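Local atomic coordinates of putative amino acid binding protein (Streptococcus mutans, PDB entry 4C0R), a protein that binds glutathione, held here as its oxidized disulfide, and probably hands it to the cystine ABC importer TcyBC for uptake into the cell. Residues Asp59-Lys62 against Tyr63-Gly66; Lys37-Asp40 against Lys41-Val44. One frame throughout, in Å; residues are numbered along the deposited sequence.

Contact 1 (Asp59-Lys62 against Tyr63-Gly66). With CD (cadmium ion), chain U.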
ATOM      1  N   ASP A  59     -17.217  -1.719   5.780  1.00 14.28           N
ATOM      2  CA  ASP A  59     -18.085  -1.525   6.957  1.00 16.39           C
ATOM      3  C   ASP A  59     -19.508  -1.987   6.664  1.00 17.57           C
ATOM      4  O   ASP A  59     -20.187  -2.511   7.548  1.00 19.80           O
ATOM      5  CB  ASP A  59     -18.206  -0.045   7.291  1.00 13.66           C
ATOM      6  CG  ASP A  59     -16.920   0.551   7.849  1.00 18.29           C
ATOM      7  OD1 ASP A  59     -16.048  -0.211   8.305  1.00 19.68           O
ATOM      8  OD2 ASP A  59     -16.805   1.780   7.834  1.00 20.79           O
ATOM      9  N   SER A  60     -19.990  -1.749   5.453  1.00 16.68           N
ATOM     10  CA  SER A  60     -21.390  -2.062   5.127  1.00 19.81           C
ATOM     11  C   SER A  60     -21.583  -3.442   4.490  1.00 21.16           C
ATOM     12  O   SER A  60     -22.703  -3.835   4.120  1.00 24.12           O
ATOM     13  CB  SER A  60     -21.920  -1.001   4.201  1.00 20.71           C
ATOM     14  OG  SER A  60     -21.309  -1.042   2.913  1.00 20.75           O
ATOM     15  N   ASP A  61     -20.486  -4.173   4.354  1.00 18.30           N
ATOM     16  CA  ASP A  61     -20.449  -5.403   3.579  1.00 19.02           C
ATOM     17  C   ASP A  61     -20.860  -5.320   2.106  1.00 18.12           C
ATOM     18  O   ASP A  61     -21.178  -6.343   1.502  1.00 21.26           O
ATOM     19  CB  ASP A  61     -21.182  -6.560   4.279  1.00 23.31           C
ATOM     20  CG  ASP A  61     -20.199  -7.501   4.960  1.00 29.32           C
ATOM     21  OD1 ASP A  61     -19.552  -8.394   4.241  1.00 26.05           O
ATOM     22  OD2 ASP A  61     -20.043  -7.275   6.177  1.00 39.14           O
ATOM     23  N   LYS A  62     -20.766  -4.127   1.518  1.00 15.44           N
ATOM     24  CA  LYS A  62     -20.777  -3.945   0.090  1.00 14.34           C
ATOM     25  C   LYS A  62     -19.538  -4.639  -0.475  1.00 15.25           C
ATOM     26  O   LYS A  62     -19.593  -5.224  -1.524  1.00 13.09           O
ATOM     27  CB  LYS A  62     -20.716  -2.468  -0.290  1.00 18.95           C
ATOM     28  CG  LYS A  62     -20.609  -2.187  -1.782  1.00 19.42           C
ATOM     29  CD  LYS A  62     -20.622  -0.670  -2.036  1.00 23.20           C
ATOM     30  CE  LYS A  62     -20.695  -0.298  -3.522  1.00 28.56           C
ATOM     31  NZ  LYS A  62     -20.996   1.151  -3.689  1.00 39.99           N
ATOM     32  N   TYR A  63     -18.411  -4.521   0.224  1.00 13.22           N
ATOM     33  CA  TYR A  63     -17.196  -5.193  -0.215  1.00 10.75           C
ATOM     34  C   TYR A  63     -16.795  -6.203   0.846  1.00  9.61           C
ATOM     35  O   TYR A  63     -17.093  -6.012   2.018  1.00 11.32           O
ATOM     36  CB  TYR A  63     -16.016  -4.180  -0.390  1.00 10.45           C
ATOM     37  CG  TYR A  63     -16.277  -3.058  -1.350  1.00 10.55           C
ATOM     38  CD1 TYR A  63     -16.859  -3.289  -2.578  1.00 12.24           C
ATOM     39  CD2 TYR A  63     -15.943  -1.760  -1.008  1.00 12.12           C
ATOM     40  CE1 TYR A  63     -17.120  -2.251  -3.456  1.00 12.91           C
ATOM     41  CE2 TYR A  63     -16.193  -0.718  -1.905  1.00 13.97           C
ATOM     42  CZ  TYR A  63     -16.781  -0.987  -3.105  1.00 13.87           C
ATOM     43  OH  TYR A  63     -17.017   0.063  -4.001  1.00 16.26           O
ATOM     44  N   GLN A  64     -16.102  -7.279   0.452  1.00  9.98           N
ATOM     45  CA  GLN A  64     -15.628  -8.312   1.376  1.00  9.75           C
ATOM     46  C   GLN A  64     -14.122  -8.290   1.624  1.00  8.04           C
ATOM     47  O   GLN A  64     -13.688  -8.685   2.687  1.00 10.12           O
ATOM     48  CB  GLN A  64     -16.031  -9.709   0.910  1.00 12.12           C
ATOM     49  CG  GLN A  64     -17.535  -9.964   0.974  1.00 12.26           C
ATOM     50  CD  GLN A  64     -18.345  -9.102   0.024  1.00 13.88           C
ATOM     51  OE1 GLN A  64     -18.129  -9.107  -1.196  1.00 15.20           O
ATOM     52  NE2 GLN A  64     -19.281  -8.352   0.579  1.00 16.52           N
ATOM     53  N   ILE A  65     -13.341  -7.838   0.622  1.00  8.66           N
ATOM     54  CA  ILE A  65     -11.883  -7.813   0.739  1.00  7.64           C
ATOM     55  C   ILE A  65     -11.435  -6.438   0.296  1.00  7.99           C
ATOM     56  O   ILE A  65     -12.012  -5.858  -0.633  1.00  8.63           O
ATOM     57  CB  ILE A  65     -11.185  -8.856  -0.177  1.00  8.60           C
ATOM     58  CG1 ILE A  65     -11.829 -10.226  -0.028  1.00 10.27           C
ATOM     59  CG2 ILE A  65      -9.724  -8.902   0.172  1.00  8.74           C
ATOM     60  CD1 ILE A  65     -11.210 -11.258  -0.928  1.00 14.51           C
ATOM     61  N   GLY A  66     -10.407  -5.902   0.940  1.00  6.86           N
ATOM     62  CA  GLY A  66      -9.746  -4.684   0.519  1.00 10.06           C
ATOM     63  C   GLY A  66      -8.282  -5.002   0.265  1.00  8.46           C
ATOM     64  O   GLY A  66      -7.664  -5.764   1.009  1.00  6.43           O
TER
HETATM   65 CD    CD U1257     -21.543  -9.937   5.191  0.61104.52          CD
HETATM   66  O   HOH W   1     -18.450   2.313  -2.926  1.00 35.62           O

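Contact 2 (Lys37-Asp40 against Lys41-Val44). With CD (cadmium ion), chain E; CD (cadmium ion), chain D.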
ATOM      1  N   LYS A  37      -7.811 -19.048  -7.440  1.00  9.32           N
ATOM      2  CA  LYS A  37      -7.805 -20.093  -8.479  1.00 11.31           C
ATOM      3  C   LYS A  37      -8.249 -21.414  -7.914  1.00 12.71           C
ATOM      4  O   LYS A  37      -8.878 -22.239  -8.643  1.00 13.86           O
ATOM      5  CB  LYS A  37      -6.399 -20.317  -9.030  1.00 19.91           C
ATOM      6  CG  LYS A  37      -6.045 -19.663 -10.279  1.00 19.91           C
ATOM      7  CD  LYS A  37      -4.655 -20.245 -10.735  1.00 19.91           C
ATOM      8  N   ALA A  38      -7.922 -21.710  -6.651  1.00 10.18           N
ATOM      9  CA  ALA A  38      -8.148 -23.028  -6.096  1.00 11.35           C
ATOM     10  C   ALA A  38      -9.453 -23.112  -5.325  1.00 14.63           C
ATOM     11  O   ALA A  38      -9.548 -23.906  -4.421  1.00 17.09           O
ATOM     12  CB  ALA A  38      -6.994 -23.424  -5.198  1.00 12.07           C
ATOM     13  N   SER A  39     -10.457 -22.336  -5.697  1.00 10.75           N
ATOM     14  CA  SER A  39     -11.716 -22.338  -4.972  1.00 10.58           C
ATOM     15  C   SER A  39     -12.845 -22.683  -5.897  1.00 12.25           C
ATOM     16  O   SER A  39     -12.907 -22.117  -6.947  1.00 14.22           O
ATOM     17  CB  SER A  39     -11.971 -20.917  -4.442  1.00 14.32           C
ATOM     18  OG  SER A  39     -13.179 -20.855  -3.721  1.00 16.13           O
ATOM     19  N   ASP A  40     -13.728 -23.596  -5.484  1.00 14.78           N
ATOM     20  CA  ASP A  40     -15.018 -23.844  -6.135  1.00 14.45           C
ATOM     21  C   ASP A  40     -16.144 -23.014  -5.540  1.00 13.36           C
ATOM     22  O   ASP A  40     -17.236 -23.079  -6.031  1.00 16.82           O
ATOM     23  CB  ASP A  40     -15.502 -25.306  -5.912  1.00 19.91           C
ATOM     24  CG  ASP A  40     -15.717 -25.646  -4.422  1.00 19.91           C
ATOM     25  OD1 ASP A  40     -15.222 -24.936  -3.494  1.00 19.91           O
ATOM     26  OD2 ASP A  40     -16.222 -26.730  -4.017  1.00 19.91           O
ATOM     27  N   LYS A  41     -15.885 -22.296  -4.465  1.00 12.95           N
ATOM     28  CA  LYS A  41     -16.920 -21.661  -3.652  1.00 14.84           C
ATOM     29  C   LYS A  41     -17.039 -20.197  -3.968  1.00 13.99           C
ATOM     30  O   LYS A  41     -18.166 -19.679  -4.095  1.00 12.37           O
ATOM     31  CB  LYS A  41     -16.560 -21.794  -2.196  1.00 13.90           C
ATOM     32  CG  LYS A  41     -17.518 -21.113  -1.264  1.00 15.31           C
ATOM     33  CD  LYS A  41     -17.187 -21.492   0.133  1.00 19.23           C
ATOM     34  CE  LYS A  41     -18.145 -20.886   1.077  1.00 22.44           C
ATOM     35  NZ  LYS A  41     -19.307 -21.823   1.247  1.00 32.49           N
ATOM     36  N   TYR A  42     -15.893 -19.531  -4.127  1.00 11.38           N
ATOM     37  CA  TYR A  42     -15.910 -18.081  -4.297  1.00 11.93           C
ATOM     38  C   TYR A  42     -15.595 -17.660  -5.741  1.00 11.32           C
ATOM     39  O   TYR A  42     -14.617 -18.121  -6.351  1.00 11.26           O
ATOM     40  CB  TYR A  42     -14.866 -17.459  -3.401  1.00 10.10           C
ATOM     41  CG  TYR A  42     -14.978 -17.778  -1.929  1.00  9.44           C
ATOM     42  CD1 TYR A  42     -16.057 -17.319  -1.179  1.00 13.00           C
ATOM     43  CD2 TYR A  42     -13.985 -18.506  -1.274  1.00 11.49           C
ATOM     44  CE1 TYR A  42     -16.143 -17.569   0.139  1.00 12.95           C
ATOM     45  CE2 TYR A  42     -14.092 -18.790   0.067  1.00 15.81           C
ATOM     46  CZ  TYR A  42     -15.154 -18.292   0.763  1.00 14.72           C
ATOM     47  OH  TYR A  42     -15.287 -18.534   2.101  1.00 15.34           O
ATOM     48  N   ASP A  43     -16.409 -16.762  -6.281  1.00 11.13           N
ATOM     49  CA  ASP A  43     -16.115 -16.090  -7.542  1.00 12.22           C
ATOM     50  C   ASP A  43     -15.856 -14.628  -7.197  1.00 11.72           C
ATOM     51  O   ASP A  43     -16.757 -13.938  -6.687  1.00 13.45           O
ATOM     52  CB  ASP A  43     -17.294 -16.161  -8.508  1.00 11.22           C
ATOM     53  CG  ASP A  43     -17.440 -17.518  -9.175  1.00 13.90           C
ATOM     54  OD1 ASP A  43     -16.462 -18.307  -9.124  1.00 13.83           O
ATOM     55  OD2 ASP A  43     -18.545 -17.779  -9.755  1.00 12.89           O
ATOM     56  N   VAL A  44     -14.639 -14.155  -7.495  1.00 10.81           N
ATOM     57  CA  VAL A  44     -14.224 -12.824  -7.075  1.00 11.49           C
ATOM     58  C   VAL A  44     -14.444 -11.830  -8.208  1.00  9.33           C
ATOM     59  O   VAL A  44     -14.202 -12.121  -9.392  1.00 12.89           O
ATOM     60  CB  VAL A  44     -12.733 -12.844  -6.697  1.00 11.60           C
ATOM     61  CG1 VAL A  44     -12.286 -11.496  -6.106  1.00 11.66           C
ATOM     62  CG2 VAL A  44     -12.470 -13.946  -5.702  1.00 16.55           C
TER
HETATM   63 CD    CD E1241     -18.223 -23.334  -8.109  0.86 14.90          CD
HETATM   64 CD    CD D1240     -16.305 -20.498  -9.579  0.88 10.92          CD
HETATM   65  O   HOH W   2     -14.736 -20.379  -7.866  1.00 13.92           O
HETATM   66  O   HOH W   3     -19.253 -23.000 -10.278  1.00 15.30           O
HETATM   67  O   HOH W   4     -19.040 -25.532  -7.567  1.00 15.59           O

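Contact 1 (Asp59-Lys62 against Tyr63-Gly66)
Lys62 and Tyr63, neighbours in sequence, run side by side and point the same way. With CG anti to its own backbone N (chi1 175°) and the rest of its chain extended, Lys62 lays its methylenes along one face of the tyrosine ring. A CH-pi contact results, Lys62 CG standing 4.1 Å from the ring centroid of Tyr63 and displaced toward the rim. The two polar ends share a water that accepts from Lys62 NZ at 2.9 Å and lies 2.9 Å from Tyr63 OH; that hydroxyl is also hydrogen-bonded to Thr49. The turn is a Schellman motif closing helix 51-59, with Asp61 at positive phi, and it delivers the chain into strand 65-71 of the main sheet of this family 3 solute-binding protein. Beyond the turn, Gln64 folds back at chi2 (65°) and crosses Asp61 at about a right angle. Its NE2 comes to 2.9 Å from Asp61 O, while its OE1 accepts from the backbone N of Thr6 in strand 3-9, which fixes which way the amide is turned. Amide and carboxylate planes differ by 19°. Asp61 OD1 reaches a cadmium ion at a long 2.7 Å, with Asp199 as a second protein ligand.

Contact 2 (Lys37-Asp40 against Lys41-Val44)
Ser39 OG takes two backbone N-H groups from the residues that follow it in the turn. Tyr42 N donates at 3.0 Å to Ser39 OG and nearly straight (167°), whereas Lys41 N reaches the same oxygen at 3.2 Å along a more bent path (150°). With OG turned away from the backbone N of its own residue (chi1 -180°), beside the carbonyl carbon, the hydroxyl comes over these following N-H groups; it also touches Tyr42 CD2 obliquely. Lys41 CG lies 4.0 Å above the plane of the Tyr42 ring, over its centre, and the rest of the lysine leads away. The turn links helix 27-36 to strand 42-48, a strand parallel to 3-9, and Tyr42 packs on Phe36 and on helix 201-216. Cadmium ions bind the turn as well. One is bound by Asp40 O at 2.3 Å together with two waters, another by Asp43 OD1 at 2.2 Å, and Asp2 binds both ions. A water on the second ion lies 2.7 Å from Ser39 O and 2.7 Å from Tyr42 O, within hydrogen-bonding range of both carbonyls. The metal would probably polarise this water and strengthen it as a donor to the carbonyl oxygens.

How the contacts relate
Along the chain contact 2 comes first, and contact 1 follows once strand 42-48 and helix 51-59 have been passed. Each is a helix-to-strand connection: residues 37-44 lead from helix 27-36 into strand 42-48, and residues 59-66 lead from helix 51-59 into strand 65-71. These two strands flank strand 3-9, each parallel to it, so the contacts reach the same sheet; both also lie on the same side of the chain's centre. Their centres are about 17 Å apart and their nearest atoms about 5 Å, without touching. Helix 201-216 packs against residues of both. The side chain of Tyr63 in contact 1 is about 13 Å from the bound glutathione disulfide, so that ring stands away from the ligand.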